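Local coordinates for protein beta-hexosaminidase LpqI (Mycobacterium tuberculosis H37Rv, PDB 6GFV) that hydrolyses terminal beta-1,4-linked N-acetylglucosamine from peptidoglycan fragments as a family 3 glycoside hydrolase, feeding mycobacterial cell-wall recycling, at residues Thr54-Phe59 / Leu89-Gly94; Leu75-Asp80 / Leu126-Asp131. All blocks are in the same frame, centred on the assembly; numbering follows the deposited sequence.

Contact 1 (Thr54-Phe59 / Leu89-Gly94); sequences TDLTIF and LRSLIG
L56, L89 and F59 form an apolar cluster between two loops of the TIM-barrel fold of this family 3 glycosidase: residues 54-59 follow strand 47-50, and residues 89-94 follow strand 86-87. The shared atom is L89 CD2. It lies 3.8 Å from F59 CE2 and 4.1 Å from L56 CD2, so one methyl group meets both the ring and the other leucine. The side chains of L89 and F59 meet at about a right angle, whereas L56 and L89 cross more obliquely. L56 and F59 are three residues apart in a helix-like turn, with the F59 N to L56 O bond measuring 3.2 Å, and in this turn both residues point toward the 89-94 loop. In F59, CG is anti to the carbonyl carbon (chi1 -71°), which places the ring on the side of L89 and L92; I58 CG2 lies 4.2 Å above one face of the F59 ring, over its centre. L92 adds a second contact on the ring, its CD1 being 3.9 Å from F59 CD2. The 89-94 loop is folded on itself, since L89 O accepts from both L92 N and I93 N. In the 54-59 loop D55 forms an Asx turn, its OD1 accepting from T57 N at 2.9 Å. No hydrogen bond crosses between the segments, and the contact lies near the surface, with L89 buried. I50 on strand 47-50 lies against both L56 and F59, while L56 also touches R88, a substrate-binding residue by similarity. At the outer margin the S91 hydroxyl meets a methyl group: S91 OG is 3.6 Å from L56 CD1.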
loop_
_atom_site.group_PDB
_atom_site.type_symbol
_atom_site.label_atom_id
_atom_site.label_comp_id
_atom_site.label_asym_id
_atom_site.label_seq_id
_atom_site.Cartn_x
_atom_site.Cartn_y
_atom_site.Cartn_z
ATOM N N THR A 54 -12.203 11.003 5.296
ATOM C CA THR A 54 -12.682 11.371 3.964
ATOM C C THR A 54 -14.224 11.427 3.922
ATOM O O THR A 54 -14.896 10.531 4.419
ATOM C CB THR A 54 -12.142 10.387 2.894
ATOM O OG1 THR A 54 -10.716 10.514 2.824
ATOM C CG2 THR A 54 -12.707 10.677 1.529
ATOM N N ASP A 55 -14.757 12.500 3.348
ATOM C CA ASP A 55 -16.193 12.635 3.103
ATOM C C ASP A 55 -16.588 11.723 1.945
ATOM O O ASP A 55 -16.206 11.958 0.813
ATOM C CB ASP A 55 -16.552 14.099 2.793
ATOM C CG ASP A 55 -18.054 14.342 2.687
ATOM O OD1 ASP A 55 -18.808 13.415 2.328
ATOM O OD2 ASP A 55 -18.478 15.484 2.965
ATOM N N LEU A 56 -17.364 10.697 2.246
ATOM C CA LEU A 56 -17.751 9.704 1.267
ATOM C C LEU A 56 -18.693 10.202 0.141
ATOM O O LEU A 56 -18.952 9.460 -0.807
ATOM C CB LEU A 56 -18.396 8.523 1.987
ATOM C CG LEU A 56 -17.528 7.720 2.962
ATOM C CD1 LEU A 56 -18.294 6.521 3.460
ATOM C CD2 LEU A 56 -16.216 7.283 2.315
ATOM N N THR A 57 -19.208 11.425 0.226
ATOM C CA THR A 57 -20.006 11.957 -0.886
ATOM C C THR A 57 -19.129 12.220 -2.095
ATOM O O THR A 57 -19.640 12.518 -3.158
ATOM C CB THR A 57 -20.763 13.276 -0.558
ATOM O OG1 THR A 57 -19.845 14.299 -0.171
ATOM C CG2 THR A 57 -21.807 13.065 0.534
ATOM N N ILE A 58 -17.815 12.095 -1.932
ATOM C CA ILE A 58 -16.893 12.168 -3.063
ATOM C C ILE A 58 -17.263 11.139 -4.133
ATOM O O ILE A 58 -16.992 11.361 -5.307
ATOM C CB ILE A 58 -15.390 11.967 -2.615
ATOM C CG1 ILE A 58 -14.418 12.338 -3.735
ATOM C CG2 ILE A 58 -15.124 10.550 -2.138
ATOM C CD1 ILE A 58 -12.931 12.335 -3.322
ATOM N N PHE A 59 -17.914 10.040 -3.741
ATOM C CA PHE A 59 -18.275 8.998 -4.701
ATOM C C PHE A 59 -19.511 9.353 -5.543
ATOM O O PHE A 59 -19.820 8.669 -6.511
ATOM C CB PHE A 59 -18.494 7.655 -3.987
ATOM C CG PHE A 59 -17.211 7.018 -3.461
ATOM C CD1 PHE A 59 -16.171 6.701 -4.323
ATOM C CD2 PHE A 59 -17.059 6.746 -2.118
ATOM C CE1 PHE A 59 -14.998 6.131 -3.856
ATOM C CE2 PHE A 59 -15.893 6.178 -1.639
ATOM C CZ PHE A 59 -14.858 5.869 -2.509
ATOM N N LEU A 89 -15.614 1.523 4.029
ATOM C CA LEU A 89 -16.760 1.632 3.132
ATOM C C LEU A 89 -17.953 0.798 3.590
ATOM O O LEU A 89 -18.822 0.452 2.791
ATOM C CB LEU A 89 -16.355 1.217 1.713
ATOM C CG LEU A 89 -15.197 1.987 1.065
ATOM C CD1 LEU A 89 -14.909 1.477 -0.356
ATOM C CD2 LEU A 89 -15.474 3.491 1.059
ATOM N N ARG A 90 -17.987 0.465 4.875
ATOM C CA ARG A 90 -19.074 -0.349 5.422
ATOM C C ARG A 90 -20.467 0.207 5.079
ATOM O O ARG A 90 -21.406 -0.549 4.853
ATOM C CB ARG A 90 -18.916 -0.489 6.941
ATOM C CG ARG A 90 -18.868 0.816 7.706
ATOM C CD ARG A 90 -18.570 0.575 9.181
ATOM N NE ARG A 90 -18.547 1.812 9.951
ATOM C CZ ARG A 90 -17.544 2.686 9.944
ATOM N NH1 ARG A 90 -16.461 2.473 9.202
ATOM N NH2 ARG A 90 -17.624 3.786 10.680
ATOM N N SER A 91 -20.589 1.525 5.021
ATOM C CA SER A 91 -21.888 2.148 4.777
ATOM C C SER A 91 -22.364 1.925 3.344
ATOM O O SER A 91 -23.543 2.094 3.044
ATOM C CB SER A 91 -21.822 3.646 5.062
ATOM O OG SER A 91 -21.119 4.318 4.032
ATOM N N LEU A 92 -21.444 1.538 2.466
ATOM C CA LEU A 92 -21.721 1.487 1.035
ATOM C C LEU A 92 -21.681 0.108 0.401
ATOM O O LEU A 92 -22.316 -0.100 -0.622
ATOM C CB LEU A 92 -20.733 2.369 0.269
ATOM C CG LEU A 92 -20.655 3.853 0.601
ATOM C CD1 LEU A 92 -19.715 4.529 -0.376
ATOM C CD2 LEU A 92 -22.024 4.491 0.573
ATOM N N ILE A 93 -20.914 -0.819 0.970
ATOM C CA ILE A 93 -20.747 -2.117 0.321
ATOM C C ILE A 93 -21.254 -3.284 1.168
ATOM O O ILE A 93 -20.768 -4.400 1.057
ATOM C CB ILE A 93 -19.271 -2.368 -0.079
ATOM C CG1 ILE A 93 -18.354 -2.489 1.139
ATOM C CG2 ILE A 93 -18.773 -1.264 -0.979
ATOM C CD1 ILE A 93 -16.914 -2.843 0.780
ATOM N N GLY A 94 -22.244 -3.009 2.008
ATOM C CA GLY A 94 -22.957 -4.053 2.716
ATOM C C GLY A 94 -22.509 -4.318 4.140
ATOM O O GLY A 94 -22.698 -5.422 4.650
#

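Contact 2 (Leu75-Asp80 / Leu126-Asp131); sequences LAVSVD and LGITID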
loop_
_atom_site.group_PDB
_atom_site.type_symbol
_atom_site.label_atom_id
_atom_site.label_comp_id
_atom_site.label_asym_id
_atom_site.label_seq_id
_atom_site.Cartn_x
_atom_site.Cartn_y
_atom_site.Cartn_z
ATOM N N LEU A 75 -5.663 7.862 -12.542
ATOM C CA LEU A 75 -5.433 8.116 -11.126
ATOM C C LEU A 75 -5.644 6.857 -10.282
ATOM O O LEU A 75 -6.627 6.148 -10.484
ATOM C CB LEU A 75 -6.381 9.215 -10.646
ATOM C CG LEU A 75 -6.204 9.757 -9.226
ATOM C CD1 LEU A 75 -4.967 10.644 -9.125
ATOM C CD2 LEU A 75 -7.445 10.490 -8.753
ATOM N N ALA A 76 -4.739 6.570 -9.343
ATOM C CA ALA A 76 -4.963 5.468 -8.396
ATOM C C ALA A 76 -5.902 5.903 -7.257
ATOM O O ALA A 76 -5.758 6.994 -6.727
ATOM C CB ALA A 76 -3.627 4.960 -7.810
ATOM N N VAL A 77 -6.846 5.044 -6.877
ATOM C CA VAL A 77 -7.737 5.335 -5.750
ATOM C C VAL A 77 -7.722 4.207 -4.717
ATOM O O VAL A 77 -8.184 3.105 -4.996
ATOM C CB VAL A 77 -9.195 5.570 -6.221
ATOM C CG1 VAL A 77 -10.082 5.999 -5.052
ATOM C CG2 VAL A 77 -9.230 6.579 -7.345
ATOM N N SER A 78 -7.208 4.495 -3.523
ATOM C CA SER A 78 -6.977 3.450 -2.526
ATOM C C SER A 78 -7.790 3.634 -1.239
ATOM O O SER A 78 -8.256 4.729 -0.948
ATOM C CB SER A 78 -5.497 3.400 -2.172
ATOM O OG SER A 78 -5.133 4.572 -1.494
ATOM N N VAL A 79 -7.918 2.560 -0.461
ATOM C CA VAL A 79 -8.757 2.530 0.740
ATOM C C VAL A 79 -8.337 1.372 1.651
ATOM O O VAL A 79 -7.813 0.366 1.174
ATOM C CB VAL A 79 -10.259 2.387 0.353
ATOM C CG1 VAL A 79 -10.497 1.076 -0.366
ATOM C CG2 VAL A 79 -11.208 2.545 1.569
ATOM N N ASP A 80 -8.587 1.513 2.952
ATOM C CA ASP A 80 -8.441 0.424 3.919
ATOM C C ASP A 80 -9.707 -0.402 4.064
ATOM O O ASP A 80 -10.580 -0.050 4.849
ATOM C CB ASP A 80 -8.071 0.972 5.301
ATOM C CG ASP A 80 -6.644 1.483 5.377
ATOM O OD1 ASP A 80 -5.751 0.885 4.754
ATOM O OD2 ASP A 80 -6.418 2.498 6.057
ATOM N N LEU A 126 -17.579 1.801 -7.455
ATOM C CA LEU A 126 -17.449 3.116 -6.836
ATOM C C LEU A 126 -16.263 3.902 -7.377
ATOM O O LEU A 126 -16.266 5.124 -7.331
ATOM C CB LEU A 126 -17.327 2.998 -5.319
ATOM C CG LEU A 126 -18.544 2.493 -4.543
ATOM C CD1 LEU A 126 -18.173 2.175 -3.112
ATOM C CD2 LEU A 126 -19.671 3.504 -4.598
ATOM N N GLY A 127 -15.253 3.202 -7.895
ATOM C CA GLY A 127 -14.060 3.859 -8.392
ATOM C C GLY A 127 -12.751 3.446 -7.710
ATOM O O GLY A 127 -11.693 3.977 -8.036
ATOM N N ILE A 128 -12.830 2.524 -6.754
ATOM C CA ILE A 128 -11.656 2.004 -6.047
ATOM C C ILE A 128 -10.781 1.195 -7.008
ATOM O O ILE A 128 -11.291 0.338 -7.723
ATOM C CB ILE A 128 -12.052 1.094 -4.855
ATOM C CG1 ILE A 128 -12.846 1.868 -3.805
ATOM C CG2 ILE A 128 -10.809 0.456 -4.196
ATOM C CD1 ILE A 128 -12.152 3.144 -3.329
ATOM N N THR A 129 -9.475 1.457 -7.010
ATOM C CA THR A 129 -8.533 0.622 -7.771
ATOM C C THR A 129 -7.592 -0.218 -6.894
ATOM O O THR A 129 -7.049 -1.223 -7.363
ATOM C CB THR A 129 -7.659 1.461 -8.727
ATOM O OG1 THR A 129 -6.784 2.317 -7.983
ATOM C CG2 THR A 129 -8.528 2.292 -9.695
ATOM N N ILE A 130 -7.404 0.198 -5.639
ATOM C CA ILE A 130 -6.452 -0.441 -4.711
ATOM C C ILE A 130 -7.058 -0.595 -3.325
ATOM O O ILE A 130 -7.603 0.367 -2.777
ATOM C CB ILE A 130 -5.126 0.374 -4.559
ATOM C CG1 ILE A 130 -4.350 0.453 -5.878
ATOM C CG2 ILE A 130 -4.246 -0.230 -3.467
ATOM C CD1 ILE A 130 -3.304 1.554 -5.889
ATOM N N ASP A 131 -6.961 -1.797 -2.767
ATOM C CA ASP A 131 -7.394 -2.082 -1.392
ATOM C C ASP A 131 -6.190 -2.559 -0.585
ATOM O O ASP A 131 -5.558 -3.549 -0.943
ATOM C CB ASP A 131 -8.494 -3.152 -1.360
ATOM C CG ASP A 131 -9.045 -3.427 0.061
ATOM O OD1 ASP A 131 -8.737 -2.692 1.008
ATOM O OD2 ASP A 131 -9.829 -4.375 0.211
#
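The V77 carbonyl accepts two backbone donors from the neighbouring chain segment, in a parallel strand pairing of the TIM barrel. T129 N lies in the carbonyl plane, 2.9 Å from V77 O, whereas I130 N, at 3.1 Å from the same oxygen, is tilted 35° from it. T129 departs from extended geometry here (psi -22°), consistent with two successive N-H groups turning to one oxygen. The amide of the same valine is served by a side chain: V77 N donates to T129 OG1 at 2.9 Å with an N-H...O angle of 164°, so a hydroxyl takes the acceptor role usually filled by a strand carbonyl. Further along, S78 pairs with I130 and V79 with D131; V79 N to I130 O is a weak bond, and S78 CA sits 3.2 Å from that same oxygen in a CA-H...O contact.

The flat carboxylate of D131 brings OD1 to 3.2 Å from V79 O. Both are acceptors, so this proximity is not a bond; OD1 instead accepts from E81 N, the amide following the substrate-binding D80 (by similarity), adding a side-chain link between the strands. The sheet has distinct surfaces. On the one with S78 and I130, S78 OG bonds to I48 O on strand 47-50, and I130 packs on L176 and V178. V79 and D131 lie on the other. Beside V79, I128 crosses V77 and V79 each at about a right angle, its CD1 3.9 Å from V77 CG1 and its CG2 3.9 Å from V79 CG1. G127, with positive phi, ends helix 109-126 in a Schellman motif and lets the chain turn into this pairing. Its carbonyl lies against the side chain of V77, with G127 O 3.5 Å from V77 CB.

The two contacts have centres 12 Å apart and share a layer of packing in the same barrel. F59 and L89 of contact 1 rest on I128 of contact 2: F59 CZ is 3.9 Å from I128 CD1, and L89 CD1 is 4.0 Å from I128 CG1. At the helix end, F59 CD1 is 3.4 Å from L126 O and L92 CD1 is 3.9 Å from L126 CD1. Their segments alternate along the chain, and the loops of contact 1 pack on the end of helix 109-126 and on I128. R88, a substrate-binding residue by similarity, touches L56 of contact 1 and V79 of contact 2, while D80, which closes segment 75-80, forms a long, weak ion pair with K180.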